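Local coordinates for putative HpcE protein (Mycolicibacterium smegmatis, PDB 6V77) that is a zinc-bound member of the fumarylacetoacetate hydrolase (FAH) family, with a fold rich in beta strands, at residues M1-R9 / P181-L189; L197-H208 / R253-Y264. One frame throughout, in Å; residues are numbered along the deposited sequence. Where two conformers were deposited one is given.

Interaction 1: residues M1-R9 / P181-L189; sequences MRLINLDGR and PELVTVDEL. With EDO (1,2-ethanediol), chain M; SO4 (sulfate ion), chain P.
Arg2 reaches across an antiparallel strand pair and sets its guanidinium between two carboxylates, Glu182 and Glu188, with Val184 packed against one face. The pair joins the N-terminal strand 2-6 to the end of strand 177-185, in a large mixed sheet of this FAH-family protein. Leu3 and Leu183 form the hydrogen-bonded pair, Arg2 and Val184 the non-hydrogen-bonded one. The arginine chain runs extended from CG to NE, alongside Val184, whose CG2 sits 3.5 Å from the guanidinium plane, toward its rim. Both acids come in at the edge: Arg2 NH1 meets Glu182 OE1 at 3.3 Å, nearly along the carboxylate C-O axis, while Arg2 NE approaches Glu188 OE1 from above the carboxylate plane. The two carboxylates are turned steeply to the guanidinium, by 71° for Glu182 and 57° for Glu188. NH1 and NH2 also donate to the carbonyls of Val268 and Gly267, and Glu182 has a second partner in Arg58. On the other face of the sheet, the side chains of Leu3 and Leu183 run side by side, CD1 of Leu3 4.1 Å from CD2 of Leu183, near Leu36 and Tyr37. The chain start is anchored as well: Met1 N forms a salt bridge with Glu188 OE2. Thr185 OG1, set between its backbone N and carbonyl carbon (chi1 58°), accepts from Met1 N at 2.8 Å and donates to Asp187 OD1.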
loop_
_atom_site.group_PDB
_atom_site.type_symbol
_atom_site.label_atom_id
_atom_site.label_comp_id
_atom_site.label_asym_id
_atom_site.label_seq_id
_atom_site.Cartn_x
_atom_site.Cartn_y
_atom_site.Cartn_z
ATOM N N MET B 1 -5.370 23.963 13.780
ATOM C CA MET B 1 -4.750 24.303 12.510
ATOM C C MET B 1 -5.450 23.495 11.408
ATOM O O MET B 1 -5.907 22.378 11.654
ATOM C CB MET B 1 -3.248 24.002 12.552
ATOM C CG MET B 1 -2.599 23.831 11.213
ATOM S SD MET B 1 -0.859 23.355 11.374
ATOM C CE MET B 1 -0.217 24.811 12.155
ATOM N N ARG B 2 -5.542 24.065 10.205
ATOM C CA ARG B 2 -6.117 23.379 9.053
ATOM C C ARG B 2 -5.185 23.529 7.867
ATOM O O ARG B 2 -4.647 24.610 7.627
ATOM C CB ARG B 2 -7.517 23.931 8.708
ATOM C CG ARG B 2 -8.554 23.607 9.745
ATOM C CD ARG B 2 -9.934 24.225 9.444
ATOM N NE ARG B 2 -10.875 23.778 10.460
ATOM C CZ ARG B 2 -11.920 22.994 10.226
ATOM N NH1 ARG B 2 -12.202 22.592 8.987
ATOM N NH2 ARG B 2 -12.676 22.614 11.231
ATOM N N LEU B 3 -5.027 22.446 7.107
ATOM C CA LEU B 3 -4.175 22.404 5.927
ATOM C C LEU B 3 -5.015 21.999 4.721
ATOM O O LEU B 3 -5.994 21.254 4.853
ATOM C CB LEU B 3 -3.018 21.393 6.083
ATOM C CG LEU B 3 -2.094 21.575 7.298
ATOM C CD1 LEU B 3 -0.985 20.538 7.255
ATOM C CD2 LEU B 3 -1.533 22.959 7.269
ATOM N N ILE B 4 -4.619 22.484 3.545
ATOM C CA ILE B 4 -5.300 22.139 2.301
ATOM C C ILE B 4 -4.253 22.045 1.198
ATOM O O ILE B 4 -3.333 22.868 1.114
ATOM C CB ILE B 4 -6.420 23.147 1.963
ATOM C CG1 ILE B 4 -7.267 22.669 0.764
ATOM C CG2 ILE B 4 -5.874 24.552 1.748
ATOM C CD1 ILE B 4 -8.488 23.573 0.500
ATOM N N ASN B 5 -4.387 21.017 0.375
ATOM C CA ASN B 5 -3.503 20.759 -0.756
ATOM C C ASN B 5 -4.153 21.398 -1.980
ATOM O O ASN B 5 -5.247 21.001 -2.375
ATOM C CB ASN B 5 -3.327 19.241 -0.912
ATOM C CG ASN B 5 -2.507 18.851 -2.128
ATOM O OD1 ASN B 5 -1.951 19.710 -2.809
ATOM N ND2 ASN B 5 -2.453 17.543 -2.424
ATOM N N LEU B 6 -3.520 22.429 -2.537
ATOM C CA LEU B 6 -4.053 23.130 -3.700
ATOM C C LEU B 6 -3.064 22.996 -4.843
ATOM O O LEU B 6 -1.922 23.459 -4.730
ATOM C CB LEU B 6 -4.322 24.608 -3.398
ATOM C CG LEU B 6 -5.415 24.863 -2.357
ATOM C CD1 LEU B 6 -5.420 26.347 -1.980
ATOM C CD2 LEU B 6 -6.783 24.422 -2.901
ATOM N N ASP B 7 -3.511 22.368 -5.935
ATOM C CA ASP B 7 -2.659 22.093 -7.091
ATOM C C ASP B 7 -1.335 21.459 -6.664
ATOM O O ASP B 7 -0.267 21.806 -7.168
ATOM C CB ASP B 7 -2.417 23.364 -7.904
ATOM C CG ASP B 7 -3.657 23.840 -8.619
ATOM O OD1 ASP B 7 -4.562 23.010 -8.887
ATOM O OD2 ASP B 7 -3.717 25.049 -8.939
ATOM N N GLY B 8 -1.406 20.523 -5.721
ATOM C CA GLY B 8 -0.220 19.797 -5.282
ATOM C C GLY B 8 0.673 20.502 -4.285
ATOM O O GLY B 8 1.681 19.908 -3.855
ATOM N N ARG B 9 0.352 21.733 -3.893
ATOM C CA ARG B 9 1.152 22.511 -2.946
ATOM C C ARG B 9 0.403 22.654 -1.630
ATOM O O ARG B 9 -0.767 23.065 -1.620
ATOM C CB ARG B 9 1.446 23.903 -3.502
ATOM C CG ARG B 9 2.215 23.895 -4.804
ATOM C CD ARG B 9 2.512 25.309 -5.247
ATOM N NE ARG B 9 3.387 25.990 -4.299
ATOM C CZ ARG B 9 4.714 25.907 -4.338
ATOM N NH1 ARG B 9 5.456 26.556 -3.444
ATOM N NH2 ARG B 9 5.300 25.166 -5.269
ATOM N N PRO B 181 -11.945 18.106 2.364
ATOM C CA PRO B 181 -11.028 19.007 1.656
ATOM C C PRO B 181 -9.794 19.418 2.458
ATOM O O PRO B 181 -8.788 19.786 1.854
ATOM C CB PRO B 181 -11.899 20.237 1.379
ATOM C CG PRO B 181 -12.871 20.246 2.521
ATOM C CD PRO B 181 -13.193 18.790 2.752
ATOM N N GLU B 182 -9.876 19.365 3.784
ATOM C CA GLU B 182 -8.830 19.914 4.642
ATOM C C GLU B 182 -8.392 18.899 5.672
ATOM O O GLU B 182 -9.167 18.039 6.084
ATOM C CB GLU B 182 -9.319 21.176 5.365
ATOM C CG GLU B 182 -9.565 22.294 4.409
ATOM C CD GLU B 182 -10.228 23.511 5.029
ATOM O OE1 GLU B 182 -10.712 23.463 6.185
ATOM O OE2 GLU B 182 -10.266 24.527 4.320
ATOM N N LEU B 183 -7.130 19.011 6.095
ATOM C CA LEU B 183 -6.677 18.308 7.280
ATOM C C LEU B 183 -6.961 19.208 8.467
ATOM O O LEU B 183 -6.649 20.404 8.419
ATOM C CB LEU B 183 -5.185 17.991 7.203
ATOM C CG LEU B 183 -4.655 17.106 8.336
ATOM C CD1 LEU B 183 -4.992 15.664 8.078
ATOM C CD2 LEU B 183 -3.145 17.268 8.470
ATOM N N VAL B 184 -7.544 18.641 9.523
ATOM C CA VAL B 184 -7.926 19.394 10.718
ATOM C C VAL B 184 -7.177 18.807 11.905
ATOM O O VAL B 184 -7.325 17.614 12.196
ATOM C CB VAL B 184 -9.444 19.339 10.964
ATOM C CG1 VAL B 184 -9.827 20.231 12.146
ATOM C CG2 VAL B 184 -10.195 19.766 9.701
ATOM N N THR B 185 -6.377 19.627 12.598
ATOM C CA THR B 185 -5.591 19.049 13.678
ATOM C C THR B 185 -6.483 18.745 14.882
ATOM O O THR B 185 -7.591 19.267 15.019
ATOM C CB THR B 185 -4.435 19.970 14.083
ATOM O OG1 THR B 185 -4.932 21.252 14.476
ATOM C CG2 THR B 185 -3.442 20.135 12.935
ATOM N N VAL B 186 -5.966 17.888 15.765
ATOM C CA VAL B 186 -6.764 17.289 16.835
ATOM C C VAL B 186 -7.276 18.341 17.833
ATOM O O VAL B 186 -8.381 18.213 18.382
ATOM C CB VAL B 186 -5.896 16.195 17.492
ATOM C CG1 VAL B 186 -6.582 15.522 18.649
ATOM C CG2 VAL B 186 -5.475 15.148 16.430
ATOM N N ASP B 187 -6.516 19.418 18.049
ATOM C CA ASP B 187 -6.895 20.435 19.027
ATOM C C ASP B 187 -8.126 21.227 18.614
ATOM O O ASP B 187 -8.702 21.930 19.450
ATOM C CB ASP B 187 -5.732 21.401 19.257
ATOM C CG ASP B 187 -5.215 21.982 17.962
ATOM O OD1 ASP B 187 -4.852 21.194 17.067
ATOM O OD2 ASP B 187 -5.194 23.218 17.828
ATOM N N GLU B 188 -8.527 21.148 17.347
ATOM C CA GLU B 188 -9.759 21.783 16.894
ATOM C C GLU B 188 -10.995 20.939 17.154
ATOM O O GLU B 188 -12.108 21.396 16.871
ATOM C CB GLU B 188 -9.675 22.077 15.394
ATOM C CG GLU B 188 -8.445 22.869 15.016
ATOM C CD GLU B 188 -8.743 23.951 14.003
ATOM O OE1 GLU B 188 -9.917 24.051 13.557
ATOM O OE2 GLU B 188 -7.804 24.696 13.652
ATOM N N LEU B 189 -10.835 19.730 17.634
ATOM C CA LEU B 189 -11.991 18.854 17.806
ATOM C C LEU B 189 -12.435 18.889 19.263
ATOM O O LEU B 189 -11.602 18.700 20.167
ATOM C CB LEU B 189 -11.646 17.423 17.387
ATOM C CG LEU B 189 -10.919 17.259 16.042
ATOM C CD1 LEU B 189 -10.426 15.836 15.834
ATOM C CD2 LEU B 189 -11.811 17.696 14.887
HETATM C C1 EDO M . -3.848 25.536 16.259
HETATM O O1 EDO M . -3.458 24.183 16.011
HETATM C C2 EDO M . -3.004 26.484 15.417
HETATM O O2 EDO M . -3.818 27.022 14.371
HETATM S S SO4 P . 9.050 25.738 -4.607
HETATM O O1 SO4 P . 8.346 26.778 -3.858
HETATM O O2 SO4 P . 8.273 25.381 -5.789
HETATM O O3 SO4 P . 9.240 24.551 -3.778
HETATM O O4 SO4 P . 10.360 26.246 -5.005
HETATM O O HOH W 1 -6.308 19.014 0.964
#

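Interaction 2: residues L197-H208 / R253-Y264; sequences LGAEINGETVQH and RFLAPGDELRTY
Tyr264 lies flat over the backbone of Gly198, at one end of an antiparallel pairing between strands 196-201 and 260-265 in the five-stranded sheet. Its CG sits between the backbone N and the carbonyl carbon (chi1 68°), which folds the ring back across the glycine: Gly198 CA stands 3.9 Å from the ring centroid, 26° off the normal, a CH-pi contact. The absence of a side chain on Gly198 lets the ring come this close.

The other face, carrying Ala199, Ile201, Leu261 and Thr263, is the apolar one and also tight. The side chains of Leu261 and Ile201 cross at a slant, CD1 of Leu261 3.7 Å from CG1 of Ile201; Ile201 CD1 reaches Leu255 CD2 at 4.0 Å, and Trp120 adds to the layer. In neighbouring strand 204-210 a classic beta bulge places Val206 and Gln207 opposite Ala199, both N-H groups reaching its carbonyl O from the same face of the carbonyl plane.

Looseness lies beside Tyr264, in the Glu200-Arg262 pair, and at the turn, where Asn202, Glu204, Thr205 and Glu260 are exposed. Glu200 OE2 and Arg262 NH1 form a salt bridge at 3.2 Å; the arginine NE also pairs with Glu270. A water links Glu200 OE2, Thr205 OG1 and Tyr264 OH. The Glu204-Arg253 salt bridge is long, OE2 to NH1 3.7 Å. Asn202 is held more firmly, its OD1 accepting from Glu260 N at 2.9 Å and its ND2 donating to Asp259 OD1 at 3.1 Å. With both ends of its amide engaged, Asn202 fixes the type I' turn against the loop entering strand 260-265, whereas the long ion pair probably adds only a general electrostatic attraction.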
loop_
_atom_site.group_PDB
_atom_site.type_symbol
_atom_site.label_atom_id
_atom_site.label_comp_id
_atom_site.label_asym_id
_atom_site.label_seq_id
_atom_site.Cartn_x
_atom_site.Cartn_y
_atom_site.Cartn_z
ATOM N N LEU B 197 -20.704 12.090 11.581
ATOM C CA LEU B 197 -20.386 11.879 10.164
ATOM C C LEU B 197 -21.604 11.313 9.439
ATOM O O LEU B 197 -22.481 10.690 10.045
ATOM C CB LEU B 197 -19.154 10.967 9.959
ATOM C CG LEU B 197 -19.232 9.452 10.151
ATOM C CD1 LEU B 197 -17.891 8.811 9.789
ATOM C CD2 LEU B 197 -19.662 9.078 11.582
ATOM N N GLY B 198 -21.672 11.567 8.141
ATOM C CA GLY B 198 -22.811 11.065 7.395
ATOM C C GLY B 198 -22.629 11.265 5.908
ATOM O O GLY B 198 -21.604 11.764 5.440
ATOM N N ALA B 199 -23.662 10.867 5.167
ATOM C CA ALA B 199 -23.642 10.938 3.716
ATOM C C ALA B 199 -25.075 11.046 3.244
ATOM O O ALA B 199 -25.985 10.518 3.889
ATOM C CB ALA B 199 -22.979 9.711 3.073
ATOM N N GLU B 200 -25.263 11.749 2.123
ATOM C CA GLU B 200 -26.574 11.922 1.500
ATOM C C GLU B 200 -26.443 11.665 0.007
ATOM O O GLU B 200 -25.408 11.962 -0.598
ATOM C CB GLU B 200 -27.149 13.342 1.730
ATOM C CG GLU B 200 -27.235 13.699 3.190
ATOM C CD GLU B 200 -27.266 15.190 3.438
ATOM O OE1 GLU B 200 -27.194 15.974 2.462
ATOM O OE2 GLU B 200 -27.363 15.568 4.623
ATOM N N ILE B 201 -27.494 11.097 -0.588
ATOM C CA ILE B 201 -27.547 10.865 -2.021
ATOM C C ILE B 201 -28.747 11.639 -2.544
ATOM O O ILE B 201 -29.872 11.435 -2.071
ATOM C CB ILE B 201 -27.680 9.377 -2.370
ATOM C CG1 ILE B 201 -26.452 8.616 -1.878
ATOM C CG2 ILE B 201 -27.857 9.211 -3.872
ATOM C CD1 ILE B 201 -26.531 7.153 -2.173
ATOM N N ASN B 202 -28.494 12.551 -3.484
ATOM C CA ASN B 202 -29.531 13.411 -4.037
ATOM C C ASN B 202 -30.332 14.083 -2.924
ATOM O O ASN B 202 -31.552 14.233 -3.001
ATOM C CB ASN B 202 -30.414 12.613 -4.988
ATOM C CG ASN B 202 -29.600 11.925 -6.065
ATOM O OD1 ASN B 202 -28.561 12.440 -6.484
ATOM N ND2 ASN B 202 -30.052 10.753 -6.506
ATOM N N GLY B 203 -29.628 14.470 -1.854
ATOM C CA GLY B 203 -30.246 15.208 -0.765
ATOM C C GLY B 203 -30.944 14.379 0.296
ATOM O O GLY B 203 -31.501 14.954 1.237
ATOM N N GLU B 204 -30.929 13.055 0.188
ATOM C CA GLU B 204 -31.565 12.163 1.152
ATOM C C GLU B 204 -30.478 11.504 1.993
ATOM O O GLU B 204 -29.524 10.956 1.438
ATOM C CB GLU B 204 -32.399 11.100 0.427
ATOM C CG GLU B 204 -32.588 9.778 1.180
ATOM C CD GLU B 204 -33.120 8.647 0.293
ATOM O OE1 GLU B 204 -33.484 8.910 -0.871
ATOM O OE2 GLU B 204 -33.165 7.489 0.760
ATOM N N THR B 205 -30.615 11.564 3.324
ATOM C CA THR B 205 -29.599 10.946 4.176
ATOM C C THR B 205 -29.581 9.441 3.950
ATOM O O THR B 205 -30.636 8.796 3.911
ATOM C CB THR B 205 -29.844 11.244 5.660
ATOM O OG1 THR B 205 -29.844 12.657 5.877
ATOM C CG2 THR B 205 -28.733 10.624 6.518
ATOM N N VAL B 206 -28.383 8.896 3.764
ATOM C CA VAL B 206 -28.188 7.454 3.706
ATOM C C VAL B 206 -27.256 6.944 4.795
ATOM O O VAL B 206 -27.326 5.751 5.138
ATOM C CB VAL B 206 -27.675 7.016 2.320
ATOM C CG1 VAL B 206 -28.771 7.237 1.252
ATOM C CG2 VAL B 206 -26.410 7.761 1.964
ATOM N N GLN B 207 -26.371 7.779 5.343
ATOM C CA GLN B 207 -25.596 7.417 6.523
ATOM C C GLN B 207 -25.592 8.589 7.490
ATOM O O GLN B 207 -25.562 9.746 7.066
ATOM C CB GLN B 207 -24.159 7.049 6.161
ATOM C CG GLN B 207 -24.023 5.754 5.351
ATOM C CD GLN B 207 -22.567 5.407 5.114
ATOM O OE1 GLN B 207 -21.905 6.031 4.281
ATOM N NE2 GLN B 207 -22.046 4.442 5.874
ATOM N N HIS B 208 -25.639 8.280 8.784
ATOM C CA HIS B 208 -25.541 9.309 9.820
ATOM C C HIS B 208 -25.259 8.661 11.163
ATOM O O HIS B 208 -26.096 7.909 11.674
ATOM C CB HIS B 208 -26.820 10.144 9.915
ATOM C CG HIS B 208 -26.831 11.069 11.095
ATOM N ND1 HIS B 208 -27.671 10.891 12.175
ATOM C CD2 HIS B 208 -26.082 12.161 11.374
ATOM C CE1 HIS B 208 -27.450 11.848 13.062
ATOM N NE2 HIS B 208 -26.484 12.626 12.604
ATOM N N ARG B 253 -29.179 -1.068 -2.944
ATOM C CA ARG B 253 -29.149 0.127 -3.776
ATOM C C ARG B 253 -27.701 0.510 -4.019
ATOM O O ARG B 253 -26.907 0.514 -3.081
ATOM C CB ARG B 253 -29.874 1.290 -3.099
ATOM C CG ARG B 253 -29.804 2.593 -3.867
ATOM C CD ARG B 253 -30.164 3.772 -2.973
ATOM N NE ARG B 253 -30.308 4.997 -3.749
ATOM C CZ ARG B 253 -30.732 6.155 -3.253
ATOM N NH1 ARG B 253 -31.050 6.260 -1.968
ATOM N NH2 ARG B 253 -30.836 7.210 -4.049
ATOM N N PHE B 254 -27.350 0.838 -5.257
ATOM C CA PHE B 254 -25.984 1.267 -5.525
ATOM C C PHE B 254 -26.000 2.585 -6.280
ATOM O O PHE B 254 -27.043 3.044 -6.773
ATOM C CB PHE B 254 -25.219 0.169 -6.278
ATOM C CG PHE B 254 -25.149 -1.107 -5.508
ATOM C CD1 PHE B 254 -24.347 -1.194 -4.378
ATOM C CD2 PHE B 254 -25.935 -2.190 -5.850
ATOM C CE1 PHE B 254 -24.296 -2.357 -3.625
ATOM C CE2 PHE B 254 -25.882 -3.366 -5.102
ATOM C CZ PHE B 254 -25.052 -3.440 -3.986
ATOM N N LEU B 255 -24.834 3.215 -6.348
ATOM C CA LEU B 255 -24.738 4.498 -7.030
ATOM C C LEU B 255 -25.078 4.336 -8.510
ATOM O O LEU B 255 -24.731 3.332 -9.148
ATOM C CB LEU B 255 -23.338 5.087 -6.839
ATOM C CG LEU B 255 -23.115 5.513 -5.387
ATOM C CD1 LEU B 255 -21.594 5.563 -5.081
ATOM C CD2 LEU B 255 -23.798 6.848 -5.112
ATOM N N ALA B 256 -25.824 5.292 -9.040
ATOM C CA ALA B 256 -26.268 5.245 -10.421
ATOM C C ALA B 256 -25.772 6.487 -11.139
ATOM O O ALA B 256 -25.458 7.490 -10.495
ATOM C CB ALA B 256 -27.800 5.155 -10.503
ATOM N N PRO B 257 -25.680 6.463 -12.473
ATOM C CA PRO B 257 -25.236 7.664 -13.183
ATOM C C PRO B 257 -26.109 8.849 -12.808
ATOM O O PRO B 257 -27.335 8.738 -12.723
ATOM C CB PRO B 257 -25.397 7.289 -14.661
ATOM C CG PRO B 257 -25.339 5.837 -14.686
ATOM C CD PRO B 257 -25.914 5.338 -13.394
ATOM N N GLY B 258 -25.466 9.980 -12.565
ATOM C CA GLY B 258 -26.164 11.180 -12.176
ATOM C C GLY B 258 -26.364 11.351 -10.688
ATOM O O GLY B 258 -26.700 12.459 -10.258
ATOM N N ASP B 259 -26.171 10.297 -9.887
ATOM C CA ASP B 259 -26.296 10.441 -8.439
ATOM C C ASP B 259 -25.261 11.425 -7.913
ATOM O O ASP B 259 -24.124 11.465 -8.385
ATOM C CB ASP B 259 -26.101 9.098 -7.726
ATOM C CG ASP B 259 -27.318 8.218 -7.778
ATOM O OD1 ASP B 259 -28.387 8.710 -8.189
ATOM O OD2 ASP B 259 -27.201 7.026 -7.412
ATOM N N GLU B 260 -25.666 12.219 -6.926
ATOM C CA GLU B 260 -24.782 13.147 -6.234
ATOM C C GLU B 260 -24.670 12.705 -4.785
ATOM O O GLU B 260 -25.683 12.573 -4.090
ATOM C CB GLU B 260 -25.307 14.581 -6.312
ATOM C CG GLU B 260 -25.016 15.257 -7.626
ATOM C CD GLU B 260 -25.310 16.731 -7.572
ATOM O OE1 GLU B 260 -24.370 17.520 -7.344
ATOM O OE2 GLU B 260 -26.493 17.092 -7.733
ATOM N N LEU B 261 -23.439 12.496 -4.333
ATOM C CA LEU B 261 -23.166 11.938 -3.020
ATOM C C LEU B 261 -22.447 13.010 -2.218
ATOM O O LEU B 261 -21.309 13.371 -2.541
ATOM C CB LEU B 261 -22.309 10.680 -3.135
ATOM C CG LEU B 261 -21.799 10.038 -1.841
ATOM C CD1 LEU B 261 -22.952 9.398 -1.096
ATOM C CD2 LEU B 261 -20.720 9.006 -2.168
ATOM N N ARG B 262 -23.099 13.504 -1.177
ATOM C CA ARG B 262 -22.500 14.476 -0.277
ATOM C C ARG B 262 -22.020 13.734 0.966
ATOM O O ARG B 262 -22.770 12.959 1.563
ATOM C CB ARG B 262 -23.503 15.581 0.077
ATOM C CG ARG B 262 -23.007 16.538 1.173
ATOM C CD ARG B 262 -23.993 17.690 1.408
ATOM N NE ARG B 262 -23.530 18.511 2.514
ATOM C CZ ARG B 262 -23.854 18.300 3.788
ATOM N NH1 ARG B 262 -24.680 17.314 4.119
ATOM N NH2 ARG B 262 -23.363 19.089 4.730
ATOM N N THR B 263 -20.763 13.958 1.340
ATOM C CA THR B 263 -20.112 13.262 2.438
ATOM C C THR B 263 -19.663 14.332 3.427
ATOM O O THR B 263 -19.122 15.355 3.005
ATOM C CB THR B 263 -18.906 12.461 1.919
ATOM O OG1 THR B 263 -19.333 11.527 0.918
ATOM C CG2 THR B 263 -18.182 11.709 3.038
ATOM N N TYR B 264 -19.917 14.137 4.724
ATOM C CA TYR B 264 -19.549 15.188 5.678
ATOM C C TYR B 264 -19.124 14.620 7.022
ATOM O O TYR B 264 -19.548 13.539 7.433
ATOM C CB TYR B 264 -20.706 16.178 5.907
ATOM C CG TYR B 264 -21.890 15.566 6.629
ATOM C CD1 TYR B 264 -21.951 15.534 8.026
ATOM C CD2 TYR B 264 -22.945 15.013 5.915
ATOM C CE1 TYR B 264 -23.028 14.957 8.681
ATOM C CE2 TYR B 264 -24.018 14.433 6.561
ATOM C CZ TYR B 264 -24.053 14.413 7.948
ATOM O OH TYR B 264 -25.130 13.838 8.582
HETATM O O HOH W 2 -27.413 14.055 6.987
HETATM O O HOH W 3 -26.654 14.746 -1.893
#

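In the fold
Both interactions are antiparallel strand pairings, but in different sheets: residues 1-9 with 181-189 belong to the large mixed sheet, 197-208 with 253-264 to the five-stranded one. They follow in series along the chain, strand 177-185 leading on to strand 196-201, and their centres lie about 24 Å apart with no touch. Each is partly buried, apolar on one face and charged on the other. Interaction 1 sits nearer the centre of the chain, yet its polar face is dominated by an ionic network that includes the chain terminus. Interaction 2 buries more surface and relies more on the Tyr264 ring and the hydrogen bonds of the Asn202 side chain, while water bridges occur in both; its Gln207 side chain is about 8 Å from the zinc ion.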